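Local coordinates for kappa-carrageenase (PDB 5OCR), which probably hydrolyses the beta-1,4 linkages of kappa-carrageenan, a sulfated galactan of red algae, through the family 16 glycoside hydrolase domain described here, at residues Lys105-Asp110 against Ser274-Tyr279; Val115-Trp120 against Leu237-Arg242. All blocks are in the same frame, centred on the assembly; numbering follows the deposited sequence. Where two conformers were deposited one is given.

Interaction 1 (Lys105-Asp110 against Ser274-Tyr279); sequences KIQGAD and SMYVDY. With MG (magnesium ion), chain F.
The carboxylate of D278 is shared between two cations: its OD2 takes a salt bridge from K105 NZ at 2.8 Å, met nearly along the C-O axis, while its OD1 binds a magnesium ion at 2.5 Å. The backbone O of D278, a water, E30 O and G66 O bind the same ion. K105 reaches the acid with its chain fully extended, CG anti to the backbone N (chi1 173°), running alongside D278 and pointing the same way. At the root of that chain, K105 CB sits over one face of the Y279 ring, 3.9 Å from its centroid, a CH-pi contact; the hydroxyl of Y279 is tied to E103. The backbones pair as antiparallel strands in the beta-jellyroll. Q107 and Y276 form a hydrogen-bonded pair, with Y276 N to Q107 O at 3.0 Å in the carbonyl plane, and D278 N reaches K105 O at 2.8 Å. Beyond the end of strand 100-107 a water continues the link, accepting from D110 N and donating to S274 O at 2.6 Å. On the inward face I106 CG2 meets M275 CE at 4.1 Å, next to F119 and L237. With the lysine on one carboxylate oxygen and the metal on the other, D278 is likely to stay ionised, and the two bonds probably limit rotation of the carboxylate.

Interaction 2 (Val115-Trp120 against Leu237-Arg242); sequences VCPSFW and LSLGLR
Strands 115-120 and 237-241 run antiparallel at 158°, neighbours in the beta-jellyroll of family 16, with C116-G240 and S118-S238 as hydrogen-bonded pairs. The bonds differ in shape: S118 N lies almost in line with the carbonyl of S238, 2.9 Å from its O, whereas both bonds between C116 and G240 come from well above the carbonyl planes. One face of the pair is apolar. There L239 CD1 touches both V115 CG2, 3.6 Å away, and P117 CG, while L237 CD2 presses on F119 CD1 at 3.5 Å; M275 and I106 of the facing strands close over this layer. The other face carries C116 and the serines, with the arginine packed against it; it adjoins E138, D140 and E143 of the ExDxxE signature of family 16, and so probably borders the active-site cleft. C116 CB lies over one face of the R242 guanidinium, 3.4 Å from CZ, and the arginine chain, bent at chi2 (-72°), folds back so that NH1 reaches L241 O at 2.9 Å, with the oxygen in the guanidinium plane. NE and NH2 go on to Q146 and E143, the latter by a salt bridge. G240 has no side chain beside this group, and a CB there would clash with NH1. A leucine in place of R242 would probably leave E143 without its cationic mate and L241 O without its side-chain donor. Further along the same face, S238 OG, turned between the backbone N and carbonyl carbon (chi1 63°), faces W120, whose NE1 donates to it at 2.9 Å with the oxygen close to the indole plane.

How the interactions relate
Interaction 2 lies near the centre of the folded chain and is largely buried, while interaction 1 is only partly so, with D110 exposed at one end and K105 and D278 partly exposed at the magnesium end. Along the chain, 115-120 and 237-242 are nested within the loop closed by 105-110 and 274-279. The two meet through apolar faces: A109 CB rests on V115 CG2 at 3.6 Å, I106 CD1 on F119 CB, and the M275 sulfur against L239 CB, where the two layers of the jellyroll face each other. Their polar chemistry points outward from this shared core, to a metal and a lysine in interaction 1, to serines, a tryptophan and an arginine in interaction 2.

Interaction 1 (Lys105-Asp110 against Ser274-Tyr279)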
loop_
_atom_site.group_PDB
_atom_site.type_symbol
_atom_site.label_atom_id
_atom_site.label_comp_id
_atom_site.label_asym_id
_atom_site.label_seq_id
_atom_site.Cartn_x
_atom_site.Cartn_y
_atom_site.Cartn_z
ATOM N N LYS A 105 -2.824 11.016 -4.477
ATOM C CA LYS A 105 -2.885 11.093 -5.968
ATOM C C LYS A 105 -1.630 10.427 -6.540
ATOM O O LYS A 105 -0.457 10.836 -6.261
ATOM C CB LYS A 105 -3.077 12.583 -6.405
ATOM C CG LYS A 105 -2.978 12.825 -7.963
ATOM C CD LYS A 105 -3.248 14.323 -8.132
ATOM C CE LYS A 105 -2.959 14.744 -9.535
ATOM N NZ LYS A 105 -3.081 16.228 -9.420
ATOM N N ILE A 106 -1.866 9.333 -7.249
ATOM C CA ILE A 106 -0.779 8.391 -7.584
ATOM C C ILE A 106 -0.787 7.995 -9.042
ATOM O O ILE A 106 -1.896 7.737 -9.641
ATOM C CB ILE A 106 -0.945 7.086 -6.713
ATOM C CG1 ILE A 106 -0.766 7.370 -5.187
ATOM C CG2 ILE A 106 0.042 5.948 -7.249
ATOM C CD1 ILE A 106 -1.319 6.211 -4.327
ATOM N N GLN A 107 0.415 7.926 -9.636
ATOM C CA GLN A 107 0.489 7.256 -10.924
ATOM C C GLN A 107 1.355 6.007 -10.772
ATOM O O GLN A 107 2.359 6.019 -10.052
ATOM C CB GLN A 107 1.222 8.224 -11.891
ATOM C CG GLN A 107 1.586 7.570 -13.253
ATOM C CD GLN A 107 2.033 8.594 -14.301
ATOM O OE1 GLN A 107 1.500 9.742 -14.402
ATOM N NE2 GLN A 107 3.080 8.237 -15.028
ATOM N N GLY A 108 0.951 4.953 -11.458
ATOM C CA GLY A 108 1.638 3.652 -11.335
ATOM C C GLY A 108 2.936 3.610 -12.119
ATOM O O GLY A 108 3.501 4.615 -12.514
ATOM N N ALA A 109 3.448 2.398 -12.254
ATOM C CA ALA A 109 4.815 2.167 -12.781
ATOM C C ALA A 109 4.831 1.634 -14.206
ATOM O O ALA A 109 4.054 0.720 -14.605
ATOM C CB ALA A 109 5.538 1.156 -11.855
ATOM N N ASP A 110 5.779 2.142 -14.975
ATOM C CA ASP A 110 5.876 1.723 -16.377
ATOM C C ASP A 110 6.260 0.276 -16.696
ATOM O O ASP A 110 6.073 -0.210 -17.829
ATOM C CB ASP A 110 6.706 2.703 -17.148
ATOM C CG ASP A 110 8.138 2.704 -16.769
ATOM O OD1 ASP A 110 8.686 1.838 -15.961
ATOM O OD2 ASP A 110 8.747 3.660 -17.324
ATOM N N SER A 274 9.368 3.176 -11.432
ATOM C CA SER A 274 8.988 4.087 -10.373
ATOM C C SER A 274 7.489 4.275 -10.350
ATOM O O SER A 274 6.855 4.208 -11.393
ATOM C CB SER A 274 9.592 5.443 -10.642
ATOM O OG SER A 274 11.027 5.383 -10.616
ATOM N N MET A 275 6.936 4.416 -9.126
ATOM C CA MET A 275 5.608 5.072 -8.928
ATOM C C MET A 275 5.790 6.542 -8.588
ATOM O O MET A 275 6.848 6.946 -8.109
ATOM C CB MET A 275 4.731 4.381 -7.827
ATOM C CG MET A 275 5.419 4.463 -6.449
ATOM S SD MET A 275 4.492 3.584 -5.182
ATOM C CE MET A 275 3.103 4.670 -4.913
ATOM N N TYR A 276 4.735 7.329 -8.766
ATOM C CA TYR A 276 4.814 8.781 -8.515
ATOM C C TYR A 276 3.632 9.211 -7.673
ATOM O O TYR A 276 2.456 8.755 -7.894
ATOM C CB TYR A 276 4.712 9.536 -9.879
ATOM C CG TYR A 276 5.861 9.157 -10.750
ATOM C CD1 TYR A 276 7.069 9.876 -10.649
ATOM C CD2 TYR A 276 5.768 8.095 -11.665
ATOM C CE1 TYR A 276 8.174 9.501 -11.471
ATOM C CE2 TYR A 276 6.881 7.712 -12.466
ATOM C CZ TYR A 276 8.051 8.434 -12.338
ATOM O OH TYR A 276 9.095 8.104 -13.152
ATOM N N VAL A 277 3.870 10.114 -6.738
ATOM C CA VAL A 277 2.798 10.575 -5.886
ATOM C C VAL A 277 2.799 12.127 -5.910
ATOM O O VAL A 277 3.818 12.763 -5.526
ATOM C CB VAL A 277 3.032 10.098 -4.437
ATOM C CG1 VAL A 277 1.856 10.539 -3.563
ATOM C CG2 VAL A 277 3.230 8.563 -4.308
ATOM N N ASP A 278 1.662 12.726 -6.276
ATOM C CA ASP A 278 1.546 14.168 -6.274
ATOM C C ASP A 278 1.215 14.660 -4.895
ATOM O O ASP A 278 1.737 15.703 -4.484
ATOM C CB ASP A 278 0.456 14.552 -7.325
ATOM C CG ASP A 278 0.376 16.093 -7.613
ATOM O OD1 ASP A 278 1.295 16.832 -7.287
ATOM O OD2 ASP A 278 -0.683 16.523 -8.071
ATOM N N TYR A 279 0.383 13.987 -4.139
ATOM C CA TYR A 279 0.150 14.423 -2.727
ATOM C C TYR A 279 -0.389 13.243 -1.932
ATOM O O TYR A 279 -0.878 12.246 -2.509
ATOM C CB TYR A 279 -0.838 15.617 -2.664
ATOM C CG TYR A 279 -2.274 15.308 -3.074
ATOM C CD1 TYR A 279 -3.126 14.463 -2.316
ATOM C CD2 TYR A 279 -2.775 15.882 -4.230
ATOM C CE1 TYR A 279 -4.442 14.228 -2.719
ATOM C CE2 TYR A 279 -4.069 15.624 -4.662
ATOM C CZ TYR A 279 -4.910 14.805 -3.889
ATOM O OH TYR A 279 -6.213 14.573 -4.265
HETATM MG MG MG F . 2.555 17.774 -5.344
HETATM O O HOH W 1 7.354 4.315 -13.944
HETATM O O HOH W 2 2.723 20.117 -5.863
#

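Interaction 2 (Val115-Trp120 against Leu237-Arg242)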
loop_
_atom_site.group_PDB
_atom_site.type_symbol
_atom_site.label_atom_id
_atom_site.label_comp_id
_atom_site.label_asym_id
_atom_site.label_seq_id
_atom_site.Cartn_x
_atom_site.Cartn_y
_atom_site.Cartn_z
ATOM N N VAL A 115 5.634 -5.026 -10.034
ATOM C CA VAL A 115 5.696 -4.163 -8.831
ATOM C C VAL A 115 4.260 -3.830 -8.473
ATOM O O VAL A 115 3.370 -3.982 -9.310
ATOM C CB VAL A 115 6.547 -2.848 -8.973
ATOM C CG1 VAL A 115 8.044 -3.228 -9.175
ATOM C CG2 VAL A 115 5.992 -1.912 -10.102
ATOM N N CYS A 116 4.060 -3.281 -7.284
ATOM C CA CYS A 116 2.750 -2.970 -6.814
ATOM C C CYS A 116 2.766 -1.607 -6.142
ATOM O O CYS A 116 3.166 -1.504 -4.940
ATOM C CB CYS A 116 2.249 -4.048 -5.827
ATOM S SG CYS A 116 0.604 -3.602 -5.157
ATOM N N PRO A 117 2.432 -0.547 -6.869
ATOM C CA PRO A 117 2.270 0.744 -6.207
ATOM C C PRO A 117 1.074 0.713 -5.253
ATOM O O PRO A 117 -0.017 0.242 -5.659
ATOM C CB PRO A 117 1.912 1.713 -7.343
ATOM C CG PRO A 117 2.407 1.046 -8.629
ATOM C CD PRO A 117 2.283 -0.469 -8.344
ATOM N N SER A 118 1.293 1.132 -4.004
ATOM C CA SER A 118 0.285 0.895 -2.958
ATOM C C SER A 118 0.151 2.105 -2.058
ATOM O O SER A 118 1.133 2.884 -1.838
ATOM C CB SER A 118 0.598 -0.370 -2.136
ATOM O OG SER A 118 1.714 -0.173 -1.281
ATOM N N PHE A 119 -1.096 2.345 -1.610
ATOM C CA PHE A 119 -1.337 3.351 -0.545
ATOM C C PHE A 119 -2.096 2.561 0.525
ATOM O O PHE A 119 -3.120 1.916 0.223
ATOM C CB PHE A 119 -2.249 4.438 -1.165
ATOM C CG PHE A 119 -2.726 5.486 -0.195
ATOM C CD1 PHE A 119 -1.869 6.005 0.865
ATOM C CD2 PHE A 119 -3.965 6.146 -0.431
ATOM C CE1 PHE A 119 -2.359 7.043 1.670
ATOM C CE2 PHE A 119 -4.401 7.183 0.387
ATOM C CZ PHE A 119 -3.598 7.636 1.453
ATOM N N TRP A 120 -1.631 2.595 1.779
ATOM C CA TRP A 120 -2.209 1.652 2.741
ATOM C C TRP A 120 -1.913 2.100 4.147
ATOM O O TRP A 120 -1.025 2.946 4.368
ATOM C CB TRP A 120 -1.705 0.211 2.465
ATOM C CG TRP A 120 -0.207 0.018 2.445
ATOM C CD1 TRP A 120 0.749 0.598 1.557
ATOM C CD2 TRP A 120 0.560 -0.833 3.350
ATOM N NE1 TRP A 120 1.991 0.133 1.853
ATOM C CE2 TRP A 120 1.953 -0.699 2.963
ATOM C CE3 TRP A 120 0.218 -1.702 4.390
ATOM C CZ2 TRP A 120 2.983 -1.460 3.587
ATOM C CZ3 TRP A 120 1.270 -2.391 5.095
ATOM C CH2 TRP A 120 2.611 -2.302 4.689
ATOM N N LEU A 237 2.835 4.984 1.797
ATOM C CA LEU A 237 2.878 4.851 0.309
ATOM C C LEU A 237 4.137 4.049 -0.006
ATOM O O LEU A 237 5.260 4.425 0.448
ATOM C CB LEU A 237 3.020 6.249 -0.278
ATOM C CG LEU A 237 1.860 7.231 -0.095
ATOM C CD1 LEU A 237 2.374 8.697 -0.094
ATOM C CD2 LEU A 237 0.849 6.968 -1.188
ATOM N N SER A 238 3.994 2.963 -0.752
ATOM C CA SER A 238 5.213 2.180 -1.025
ATOM C C SER A 238 5.080 1.461 -2.372
ATOM O O SER A 238 3.968 1.229 -2.875
ATOM C CB SER A 238 5.418 1.225 0.108
ATOM O OG SER A 238 4.334 0.285 0.191
ATOM N N LEU A 239 6.236 1.040 -2.895
ATOM C CA LEU A 239 6.281 0.296 -4.167
ATOM C C LEU A 239 6.726 -1.157 -3.840
ATOM O O LEU A 239 7.880 -1.389 -3.437
ATOM C CB LEU A 239 7.208 1.011 -5.208
ATOM C CG LEU A 239 7.254 0.318 -6.556
ATOM C CD1 LEU A 239 5.876 0.288 -7.271
ATOM C CD2 LEU A 239 8.272 1.103 -7.417
ATOM N N GLY A 240 5.791 -2.095 -3.946
ATOM C CA GLY A 240 6.045 -3.480 -3.591
ATOM C C GLY A 240 6.566 -4.280 -4.754
ATOM O O GLY A 240 6.441 -3.835 -5.918
ATOM N N LEU A 241 7.294 -5.380 -4.483
ATOM C CA LEU A 241 7.710 -6.308 -5.527
ATOM C C LEU A 241 6.739 -7.436 -5.671
ATOM O O LEU A 241 6.110 -7.911 -4.689
ATOM C CB LEU A 241 9.116 -6.862 -5.112
ATOM C CG LEU A 241 9.950 -7.531 -6.165
ATOM C CD1 LEU A 241 10.317 -6.544 -7.257
ATOM C CD2 LEU A 241 11.209 -8.155 -5.512
ATOM N N ARG A 242 6.492 -7.844 -6.929
ATOM C CA ARG A 242 5.568 -8.925 -7.226
ATOM C C ARG A 242 6.146 -9.877 -8.278
ATOM O O ARG A 242 7.210 -9.688 -8.789
ATOM C CB ARG A 242 4.263 -8.394 -7.854
ATOM C CG ARG A 242 3.560 -7.405 -6.896
ATOM C CD ARG A 242 2.962 -8.172 -5.735
ATOM N NE ARG A 242 2.076 -7.319 -4.857
ATOM C CZ ARG A 242 2.489 -6.707 -3.729
ATOM N NH1 ARG A 242 3.794 -6.753 -3.364
ATOM N NH2 ARG A 242 1.625 -6.033 -2.958
#